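Local coordinates for CobC (Shigella flexneri 2a, PDB 6NRU), which probably removes the phosphate from adenosylcobalamin 5'-phosphate and from alpha-ribazole 5'-phosphate in the assembly of the nucleotide loop of vitamin B12, at residues A[11-15]-A[16-20]. Residues are numbered along the deposited sequence; the frame is centred on the assembly and turned at random.
With SO4 (sulfate ion), chain N.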
ATOM      1  N   HIS A  11      -0.448   4.059   4.285  1.00 52.48           N
ATOM      2  CA  HIS A  11      -0.972   4.416   5.596  1.00 57.29           C
ATOM      3  C   HIS A  11       0.150   4.879   6.526  1.00 64.97           C
ATOM      4  O   HIS A  11       1.320   4.520   6.366  1.00 62.77           O
ATOM      5  CB  HIS A  11      -1.704   3.229   6.217  1.00 55.50           C
ATOM      6  CG  HIS A  11      -0.818   2.057   6.499  1.00 53.87           C
ATOM      7  ND1 HIS A  11      -0.008   1.985   7.613  1.00 54.55           N
ATOM      8  CD2 HIS A  11      -0.612   0.910   5.811  1.00 52.90           C
ATOM      9  CE1 HIS A  11       0.659   0.845   7.597  1.00 54.29           C
ATOM     10  NE2 HIS A  11       0.310   0.175   6.514  1.00 53.46           N
ATOM     11  N   GLY A  12      -0.228   5.680   7.517  1.00 75.38           N
ATOM     12  CA  GLY A  12       0.729   6.251   8.438  1.00 78.03           C
ATOM     13  C   GLY A  12       1.352   5.214   9.356  1.00 78.99           C
ATOM     14  O   GLY A  12       1.073   4.015   9.295  1.00 79.85           O
ATOM     15  N   GLU A  13       2.227   5.706  10.234  1.00 70.86           N
ATOM     16  CA  GLU A  13       2.927   4.840  11.174  1.00 64.00           C
ATOM     17  C   GLU A  13       1.938   4.111  12.075  1.00 59.00           C
ATOM     18  O   GLU A  13       0.894   4.652  12.450  1.00 59.18           O
ATOM     19  CB  GLU A  13       3.904   5.659  12.020  1.00 64.34           C
ATOM     20  CG  GLU A  13       4.766   4.830  12.959  1.00 64.59           C
ATOM     21  CD  GLU A  13       5.442   5.667  14.032  1.00 66.71           C
ATOM     22  OE1 GLU A  13       4.730   6.271  14.863  1.00 67.94           O
ATOM     23  OE2 GLU A  13       6.689   5.720  14.044  1.00 67.35           O
ATOM     24  N   THR A  14       2.268   2.867  12.413  1.00 53.77           N
ATOM     25  CA  THR A  14       1.444   2.041  13.283  1.00 48.87           C
ATOM     26  C   THR A  14       2.298   1.500  14.423  1.00 46.57           C
ATOM     27  O   THR A  14       3.530   1.582  14.405  1.00 46.84           O
ATOM     28  CB  THR A  14       0.788   0.889  12.510  1.00 47.85           C
ATOM     29  OG1 THR A  14       1.803   0.036  11.967  1.00 48.30           O
ATOM     30  CG2 THR A  14      -0.068   1.422  11.374  1.00 47.14           C
ATOM     31  N   GLN A  15       1.623   0.957  15.436  1.00 44.88           N
ATOM     32  CA  GLN A  15       2.335   0.442  16.600  1.00 45.42           C
ATOM     33  C   GLN A  15       3.214  -0.744  16.238  1.00 42.02           C
ATOM     34  O   GLN A  15       4.295  -0.914  16.814  1.00 43.00           O
ATOM     35  CB  GLN A  15       1.343   0.050  17.697  1.00 48.18           C
ATOM     36  CG  GLN A  15       1.998  -0.316  19.018  1.00 52.85           C
ATOM     37  CD  GLN A  15       2.798   0.830  19.605  1.00 57.81           C
ATOM     38  OE1 GLN A  15       2.314   1.958  19.689  1.00 58.74           O
ATOM     39  NE2 GLN A  15       4.033   0.547  20.010  1.00 60.13           N
ATOM     40  N   ALA A  16       2.771  -1.575  15.293  1.00 38.58           N
ATOM     41  CA  ALA A  16       3.600  -2.688  14.845  1.00 37.48           C
ATOM     42  C   ALA A  16       4.900  -2.188  14.227  1.00 37.94           C
ATOM     43  O   ALA A  16       5.960  -2.797  14.417  1.00 39.50           O
ATOM     44  CB  ALA A  16       2.826  -3.555  13.850  1.00 36.05           C
ATOM     45  N   ASN A  17       4.835  -1.082  13.482  1.00 37.01           N
ATOM     46  CA  ASN A  17       6.048  -0.473  12.947  1.00 38.24           C
ATOM     47  C   ASN A  17       6.972  -0.034  14.074  1.00 39.32           C
ATOM     48  O   ASN A  17       8.181  -0.294  14.044  1.00 39.02           O
ATOM     49  CB  ASN A  17       5.694   0.716  12.051  1.00 39.34           C
ATOM     50  CG  ASN A  17       4.889   0.311  10.835  1.00 41.60           C
ATOM     51  OD1 ASN A  17       4.129   1.110  10.285  1.00 43.36           O
ATOM     52  ND2 ASN A  17       5.049  -0.938  10.410  1.00 41.97           N
ATOM     53  N   VAL A  18       6.411   0.638  15.080  1.00 40.80           N
ATOM     54  CA  VAL A  18       7.205   1.058  16.229  1.00 42.86           C
ATOM     55  C   VAL A  18       7.870  -0.146  16.880  1.00 46.14           C
ATOM     56  O   VAL A  18       9.040  -0.091  17.276  1.00 48.53           O
ATOM     57  CB  VAL A  18       6.323   1.835  17.223  1.00 44.21           C
ATOM     58  CG1 VAL A  18       7.074   2.098  18.515  1.00 47.56           C
ATOM     59  CG2 VAL A  18       5.856   3.141  16.602  1.00 42.11           C
ATOM     60  N   ASP A  19       7.152  -1.262  16.969  1.00 46.76           N
ATOM     61  CA  ASP A  19       7.664  -2.461  17.613  1.00 49.18           C
ATOM     62  C   ASP A  19       8.336  -3.421  16.641  1.00 48.14           C
ATOM     63  O   ASP A  19       8.625  -4.561  17.020  1.00 49.54           O
ATOM     64  CB  ASP A  19       6.534  -3.169  18.356  1.00 51.64           C
ATOM     65  CG  ASP A  19       5.745  -2.224  19.237  1.00 54.43           C
ATOM     66  OD1 ASP A  19       6.265  -1.129  19.545  1.00 56.03           O
ATOM     67  OD2 ASP A  19       4.608  -2.570  19.622  1.00 54.80           O
ATOM     68  N   GLY A  20       8.593  -2.989  15.407  1.00 46.07           N
ATOM     69  CA  GLY A  20       9.301  -3.820  14.444  1.00 46.28           C
ATOM     70  C   GLY A  20       8.643  -5.151  14.156  1.00 47.64           C
ATOM     71  O   GLY A  20       9.338  -6.130  13.865  1.00 48.47           O
TER
HETATM   72  S   SO4 N 302       4.086  -2.068   7.039  1.00116.97           S
HETATM   73  O1  SO4 N 302       4.259  -3.246   6.194  1.00116.75           O
HETATM   74  O2  SO4 N 302       4.724  -2.301   8.332  1.00116.81           O
HETATM   75  O3  SO4 N 302       4.698  -0.911   6.395  1.00117.00           O
HETATM   76  O4  SO4 N 302       2.662  -1.810   7.237  1.00117.17           O
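Thr-14 and Asn-17 meet at the start of a short helix, where the Asn-17 carboxamide turns back over the first turn. Its OD1 accepts a weak hydrogen bond from the N-cap backbone, Thr-14 N, at 3.3 Å, and Thr-14 OG1 stands 3.1 Å from the same oxygen; Gln-178 gives OD1 a further bond. With OD1 turned to Thr-14, Asn-17 ND2 faces the bound sulfate, probably a crystallisation ion, and donates to its O2 at 2.5 Å, a length too short to be taken literally. His-11, probably the residue phosphorylated in catalysis, reaches O4 of the same ion through NE2, a weak bond of 3.2 Å at the ring edge. His-11 ND1 donates to Gly-12 O (2.8 Å), which helps to fix the ring's rotation. Arg-10 and Arg-60 also bind the sulfate, which probably marks the substrate phosphate's place.

Farther along, Gln-15 bends at chi2 (61°), bringing NE2 to both carboxylate oxygens of Asp-19, with OD1 at 2.8 Å. The amide and carboxylate planes lie 46° apart. Val-18 CG2 packs against the carboxylate end of Glu-13, 3.6 Å from CD; that carboxylate bonds to Thr-31.

Gly-20 closes the helix in a Schellman motif, and the whole segment follows strand 5-10, with His-11 packed against helix 59-69.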